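Local coordinates for protein GNA33 (Neisseria gonorrhoeae FA 1090, PDB 2G5D) that probably cleaves the beta-1,4 linkage between N-acetylmuramic acid and N-acetylglucosamine in peptidoglycan as a lytic transglycosylase, leaving a 1,6-anhydro ring on the muramic acid, at residues 33-47 / 99-112. Sequence-based numbering, arbitrary orientation.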
loop_
_atom_site.group_PDB
_atom_site.type_symbol
_atom_site.label_atom_id
_atom_site.label_comp_id
_atom_site.label_asym_id
_atom_site.label_seq_id
_atom_site.Cartn_x
_atom_site.Cartn_y
_atom_site.Cartn_z
ATOM N N THR A 33 -19.169 -24.576 6.897
ATOM C CA THR A 33 -18.068 -25.201 6.123
ATOM C C THR A 33 -16.730 -24.590 6.531
ATOM O O THR A 33 -16.627 -23.385 6.716
ATOM C CB THR A 33 -18.274 -25.081 4.575
ATOM O OG1 THR A 33 -19.454 -25.798 4.195
ATOM C CG2 THR A 33 -17.093 -25.663 3.789
ATOM N N THR A 34 -15.714 -25.434 6.695
ATOM C CA THR A 34 -14.425 -24.964 7.175
ATOM C C THR A 34 -13.291 -25.323 6.212
ATOM O O THR A 34 -13.355 -26.332 5.504
ATOM C CB THR A 34 -14.110 -25.493 8.603
ATOM O OG1 THR A 34 -14.482 -26.864 8.686
ATOM C CG2 THR A 34 -14.892 -24.743 9.665
ATOM N N VAL A 35 -12.274 -24.464 6.181
ATOM C CA VAL A 35 -11.008 -24.695 5.481
ATOM C C VAL A 35 -9.956 -24.252 6.486
ATOM O O VAL A 35 -10.169 -23.298 7.234
ATOM C CB VAL A 35 -10.884 -23.826 4.167
ATOM C CG1 VAL A 35 -9.449 -23.768 3.677
ATOM C CG2 VAL A 35 -11.763 -24.371 3.059
ATOM N N ALA A 36 -8.836 -24.956 6.538
ATOM C CA ALA A 36 -7.791 -24.628 7.496
ATOM C C ALA A 36 -6.440 -24.698 6.832
ATOM O O ALA A 36 -6.232 -25.490 5.919
ATOM C CB ALA A 36 -7.833 -25.577 8.687
ATOM N N GLY A 37 -5.515 -23.893 7.327
ATOM C CA GLY A 37 -4.149 -23.902 6.836
ATOM C C GLY A 37 -3.453 -22.729 7.482
ATOM O O GLY A 37 -4.063 -21.668 7.676
ATOM N N GLY A 38 -2.200 -22.940 7.866
ATOM C CA GLY A 38 -1.336 -21.880 8.383
ATOM C C GLY A 38 -1.691 -21.357 9.758
ATOM O O GLY A 38 -1.337 -20.219 10.084
ATOM N N GLY A 39 -2.383 -22.186 10.558
ATOM C CA GLY A 39 -3.003 -21.754 11.828
ATOM C C GLY A 39 -4.358 -21.057 11.647
ATOM O O GLY A 39 -5.088 -20.799 12.622
ATOM N N ALA A 40 -4.705 -20.751 10.399
ATOM C CA ALA A 40 -5.964 -20.092 10.085
ATOM C C ALA A 40 -7.111 -21.065 9.818
ATOM O O ALA A 40 -6.917 -22.176 9.287
ATOM C CB ALA A 40 -5.806 -19.087 8.915
ATOM N N VAL A 41 -8.307 -20.641 10.215
ATOM C CA VAL A 41 -9.536 -21.409 9.965
ATOM C C VAL A 41 -10.615 -20.491 9.366
ATOM O O VAL A 41 -10.931 -19.436 9.902
ATOM C CB VAL A 41 -10.024 -22.181 11.251
ATOM C CG1 VAL A 41 -11.331 -22.920 10.999
ATOM C CG2 VAL A 41 -8.976 -23.177 11.722
ATOM N N TYR A 42 -11.151 -20.886 8.217
ATOM C CA TYR A 42 -12.195 -20.105 7.549
ATOM C C TYR A 42 -13.530 -20.838 7.653
ATOM O O TYR A 42 -13.599 -22.014 7.337
ATOM C CB TYR A 42 -11.852 -19.925 6.079
ATOM C CG TYR A 42 -10.457 -19.412 5.771
ATOM C CD1 TYR A 42 -9.404 -20.297 5.627
ATOM C CD2 TYR A 42 -10.211 -18.044 5.553
ATOM C CE1 TYR A 42 -8.124 -19.871 5.325
ATOM C CE2 TYR A 42 -8.909 -17.593 5.229
ATOM C CZ TYR A 42 -7.873 -18.534 5.111
ATOM O OH TYR A 42 -6.581 -18.184 4.806
ATOM N N THR A 43 -14.579 -20.141 8.085
ATOM C CA THR A 43 -15.884 -20.754 8.321
ATOM C C THR A 43 -16.960 -19.989 7.581
ATOM O O THR A 43 -17.089 -18.772 7.756
ATOM C CB THR A 43 -16.229 -20.811 9.852
ATOM O OG1 THR A 43 -15.163 -21.455 10.547
ATOM C CG2 THR A 43 -17.520 -21.585 10.143
ATOM N N VAL A 44 -17.743 -20.708 6.772
ATOM C CA VAL A 44 -18.888 -20.110 6.094
ATOM C C VAL A 44 -19.967 -19.744 7.112
ATOM O O VAL A 44 -20.392 -20.573 7.896
ATOM C CB VAL A 44 -19.529 -21.069 5.052
ATOM C CG1 VAL A 44 -20.911 -20.525 4.605
ATOM C CG2 VAL A 44 -18.621 -21.249 3.873
ATOM N N VAL A 45 -20.412 -18.489 7.078
ATOM C CA VAL A 45 -21.497 -18.020 7.931
ATOM C C VAL A 45 -22.492 -17.293 7.028
ATOM O O VAL A 45 -22.142 -16.962 5.903
ATOM C CB VAL A 45 -20.982 -17.049 9.054
ATOM C CG1 VAL A 45 -20.105 -17.780 10.045
ATOM C CG2 VAL A 45 -20.220 -15.807 8.453
ATOM N N PRO A 46 -23.737 -17.052 7.516
ATOM C CA PRO A 46 -24.685 -16.191 6.781
ATOM C C PRO A 46 -24.188 -14.744 6.619
ATOM O O PRO A 46 -23.430 -14.259 7.467
ATOM C CB PRO A 46 -25.944 -16.221 7.657
ATOM C CG PRO A 46 -25.797 -17.482 8.502
ATOM C CD PRO A 46 -24.327 -17.594 8.762
ATOM N N HIS A 47 -24.643 -14.059 5.562
ATOM C CA HIS A 47 -24.328 -12.643 5.338
ATOM C C HIS A 47 -24.732 -11.755 6.505
ATOM O O HIS A 47 -24.043 -10.800 6.803
ATOM C CB HIS A 47 -24.969 -12.121 4.035
ATOM C CG HIS A 47 -24.509 -12.848 2.810
ATOM N ND1 HIS A 47 -23.568 -12.324 1.948
ATOM C CD2 HIS A 47 -24.819 -14.080 2.333
ATOM C CE1 HIS A 47 -23.342 -13.187 0.971
ATOM N NE2 HIS A 47 -24.071 -14.269 1.196
ATOM N N PHE A 99 -23.913 -8.888 -3.840
ATOM C CA PHE A 99 -22.957 -9.455 -2.887
ATOM C C PHE A 99 -23.580 -10.655 -2.158
ATOM O O PHE A 99 -22.882 -11.582 -1.796
ATOM C CB PHE A 99 -22.387 -8.393 -1.897
ATOM C CG PHE A 99 -21.473 -7.370 -2.541
ATOM C CD1 PHE A 99 -21.842 -6.019 -2.628
ATOM C CD2 PHE A 99 -20.238 -7.763 -3.105
ATOM C CE1 PHE A 99 -20.985 -5.057 -3.251
ATOM C CE2 PHE A 99 -19.388 -6.813 -3.731
ATOM C CZ PHE A 99 -19.758 -5.466 -3.791
ATOM N N GLU A 100 -24.888 -10.619 -1.929
ATOM C CA GLU A 100 -25.622 -11.740 -1.310
ATOM C C GLU A 100 -25.802 -12.968 -2.191
ATOM O O GLU A 100 -25.708 -14.118 -1.710
ATOM C CB GLU A 100 -26.986 -11.273 -0.821
ATOM C CG GLU A 100 -26.864 -10.380 0.399
ATOM C CD GLU A 100 -28.196 -9.858 0.868
ATOM O OE1 GLU A 100 -28.244 -9.340 1.994
ATOM O OE2 GLU A 100 -29.181 -9.950 0.113
ATOM N N ARG A 101 -26.039 -12.707 -3.473
ATOM C CA ARG A 101 -26.410 -13.709 -4.440
ATOM C C ARG A 101 -25.216 -14.424 -5.050
ATOM O O ARG A 101 -25.336 -15.575 -5.419
ATOM C CB ARG A 101 -27.280 -13.093 -5.543
ATOM C CG ARG A 101 -28.757 -13.036 -5.134
ATOM C CD ARG A 101 -29.569 -12.073 -5.943
ATOM N NE ARG A 101 -30.899 -11.903 -5.348
ATOM C CZ ARG A 101 -32.005 -11.621 -6.028
ATOM N NH1 ARG A 101 -31.962 -11.465 -7.356
ATOM N NH2 ARG A 101 -33.165 -11.492 -5.375
ATOM N N TYR A 102 -24.072 -13.747 -5.111
ATOM C CA TYR A 102 -22.904 -14.249 -5.850
ATOM C C TYR A 102 -21.697 -14.648 -4.987
ATOM O O TYR A 102 -20.793 -15.356 -5.452
ATOM C CB TYR A 102 -22.506 -13.238 -6.943
ATOM C CG TYR A 102 -23.438 -13.212 -8.155
ATOM C CD1 TYR A 102 -24.555 -12.389 -8.189
ATOM C CD2 TYR A 102 -23.179 -14.030 -9.271
ATOM C CE1 TYR A 102 -25.406 -12.374 -9.317
ATOM C CE2 TYR A 102 -24.012 -14.027 -10.387
ATOM C CZ TYR A 102 -25.127 -13.194 -10.410
ATOM O OH TYR A 102 -25.950 -13.191 -11.526
ATOM N N PHE A 103 -21.693 -14.205 -3.734
ATOM C CA PHE A 103 -20.581 -14.446 -2.815
ATOM C C PHE A 103 -21.047 -15.156 -1.553
ATOM O O PHE A 103 -22.225 -15.066 -1.154
ATOM C CB PHE A 103 -19.832 -13.141 -2.426
ATOM C CG PHE A 103 -19.264 -12.362 -3.601
ATOM C CD1 PHE A 103 -20.105 -11.641 -4.450
ATOM C CD2 PHE A 103 -17.882 -12.339 -3.840
ATOM C CE1 PHE A 103 -19.602 -10.943 -5.536
ATOM C CE2 PHE A 103 -17.357 -11.619 -4.913
ATOM C CZ PHE A 103 -18.222 -10.900 -5.764
ATOM N N THR A 104 -20.105 -15.875 -0.951
ATOM C CA THR A 104 -20.276 -16.523 0.346
ATOM C C THR A 104 -19.280 -15.921 1.331
ATOM O O THR A 104 -18.091 -15.773 0.998
ATOM C CB THR A 104 -20.061 -18.064 0.215
ATOM O OG1 THR A 104 -21.083 -18.606 -0.619
ATOM C CG2 THR A 104 -20.072 -18.764 1.591
ATOM N N PRO A 105 -19.750 -15.552 2.552
ATOM C CA PRO A 105 -18.828 -15.038 3.558
ATOM C C PRO A 105 -18.098 -16.148 4.351
ATOM O O PRO A 105 -18.715 -17.105 4.831
ATOM C CB PRO A 105 -19.739 -14.208 4.496
ATOM C CG PRO A 105 -21.127 -14.304 3.932
ATOM C CD PRO A 105 -21.136 -15.531 3.052
ATOM N N TRP A 106 -16.789 -15.995 4.467
ATOM C CA TRP A 106 -15.943 -16.899 5.260
ATOM C C TRP A 106 -15.355 -16.110 6.403
ATOM O O TRP A 106 -14.462 -15.279 6.191
ATOM C CB TRP A 106 -14.796 -17.488 4.433
ATOM C CG TRP A 106 -15.260 -18.355 3.304
ATOM C CD1 TRP A 106 -15.743 -17.926 2.092
ATOM C CD2 TRP A 106 -15.299 -19.787 3.273
ATOM N NE1 TRP A 106 -16.054 -19.007 1.304
ATOM C CE2 TRP A 106 -15.786 -20.162 1.995
ATOM C CE3 TRP A 106 -14.930 -20.801 4.187
ATOM C CZ2 TRP A 106 -15.932 -21.505 1.611
ATOM C CZ3 TRP A 106 -15.079 -22.146 3.804
ATOM C CH2 TRP A 106 -15.583 -22.480 2.530
ATOM N N GLN A 107 -15.863 -16.374 7.611
ATOM C CA GLN A 107 -15.302 -15.775 8.829
ATOM C C GLN A 107 -13.879 -16.304 9.070
ATOM O O GLN A 107 -13.622 -17.504 8.935
ATOM C CB GLN A 107 -16.193 -16.072 10.024
ATOM C CG GLN A 107 -15.684 -15.407 11.276
ATOM C CD GLN A 107 -16.675 -15.458 12.418
ATOM O OE1 GLN A 107 -17.246 -16.510 12.707
ATOM N NE2 GLN A 107 -16.864 -14.319 13.094
ATOM N N VAL A 108 -12.968 -15.400 9.417
ATOM C CA VAL A 108 -11.534 -15.707 9.476
ATOM C C VAL A 108 -11.045 -15.782 10.927
ATOM O O VAL A 108 -11.243 -14.836 11.709
ATOM C CB VAL A 108 -10.684 -14.683 8.650
ATOM C CG1 VAL A 108 -9.182 -15.066 8.687
ATOM C CG2 VAL A 108 -11.173 -14.598 7.186
ATOM N N ALA A 109 -10.467 -16.927 11.293
ATOM C CA ALA A 109 -9.729 -17.032 12.553
ATOM C C ALA A 109 -8.252 -17.254 12.276
ATOM O O ALA A 109 -7.885 -18.089 11.457
ATOM C CB ALA A 109 -10.294 -18.140 13.456
ATOM N N GLY A 110 -7.412 -16.468 12.942
ATOM C CA GLY A 110 -5.967 -16.652 12.918
ATOM C C GLY A 110 -5.470 -17.156 14.256
ATOM O O GLY A 110 -5.586 -16.470 15.280
ATOM N N ASN A 111 -4.895 -18.357 14.244
ATOM C CA ASN A 111 -4.311 -18.954 15.448
ATOM C C ASN A 111 -5.294 -18.994 16.628
ATOM O O ASN A 111 -4.955 -18.626 17.759
ATOM C CB ASN A 111 -3.012 -18.224 15.805
ATOM C CG ASN A 111 -1.989 -18.305 14.694
ATOM O OD1 ASN A 111 -1.711 -19.391 14.178
ATOM N ND2 ASN A 111 -1.426 -17.164 14.314
ATOM N N GLY A 112 -6.520 -19.420 16.321
ATOM C CA GLY A 112 -7.568 -19.625 17.307
ATOM C C GLY A 112 -8.376 -18.403 17.702
ATOM O O GLY A 112 -9.310 -18.508 18.505
HETATM O O HOH W 1 -7.447 -20.302 13.837
#
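Val-41 and Ala-109 form a hydrogen-bonded pair of an antiparallel ladder that joins strand 40-44 to strand 103-110, the short axes running at 147°. Val-41 N reaches Ala-109 O at 2.9 Å, and the return bond runs from Ala-109 N to Val-41 O. Thr-43 and Gln-107 repeat this exchange, Val-45 N adds a bond to Pro-105 O, and Asn-111 N closes the other end by approaching Gly-39 O from well above its carbonyl plane. There a water donates to Gly-39 O and accepts from Gly-112 N. Strand 40-44 is also the second arm of a beta hairpin with strand 34-37, turned by the type I' turn Gly-37 to Ala-40.

On the face carrying Tyr-42 and Val-44, the Trp-106 indole extends across strand 40-44 to the first arm of the hairpin. Val-44 CG2 sits almost squarely over its six-membered ring, 3.3 Å from the centroid, a CH-pi contact. With CG1 anti to the backbone N (chi1 167°), Val-44 turns that other methyl to Thr-104 CG2, 3.6 Å away. The indole rim meets Tyr-42 CB at CE3, while CH2 touches Thr-33 CG2 just before the hairpin's first strand.

Beyond the ladder, the His-47 imidazole is sandwiched: Pro-105 CG lies over the centre of one face, 3.7 Å from the centroid, and Glu-100 CA over the other, nearer the rim. Phe-103 O lies at the edge of the ring, in its plane, 3.0 Å from His-47 CE1.

Trp-53 meets the His-47 ring and bonds Glu-100 OE1, while Tyr-42 OH bonds Tyr-346 O. Hairpin 34-44 lines one edge of strand 103-110, whose other edge pairs with strand 403-413 of the double-psi-barrel-like 3D region, so both probably border that barrel; at the His-47 end, Phe-99 of helix 92-102 packs onto helix 58-72.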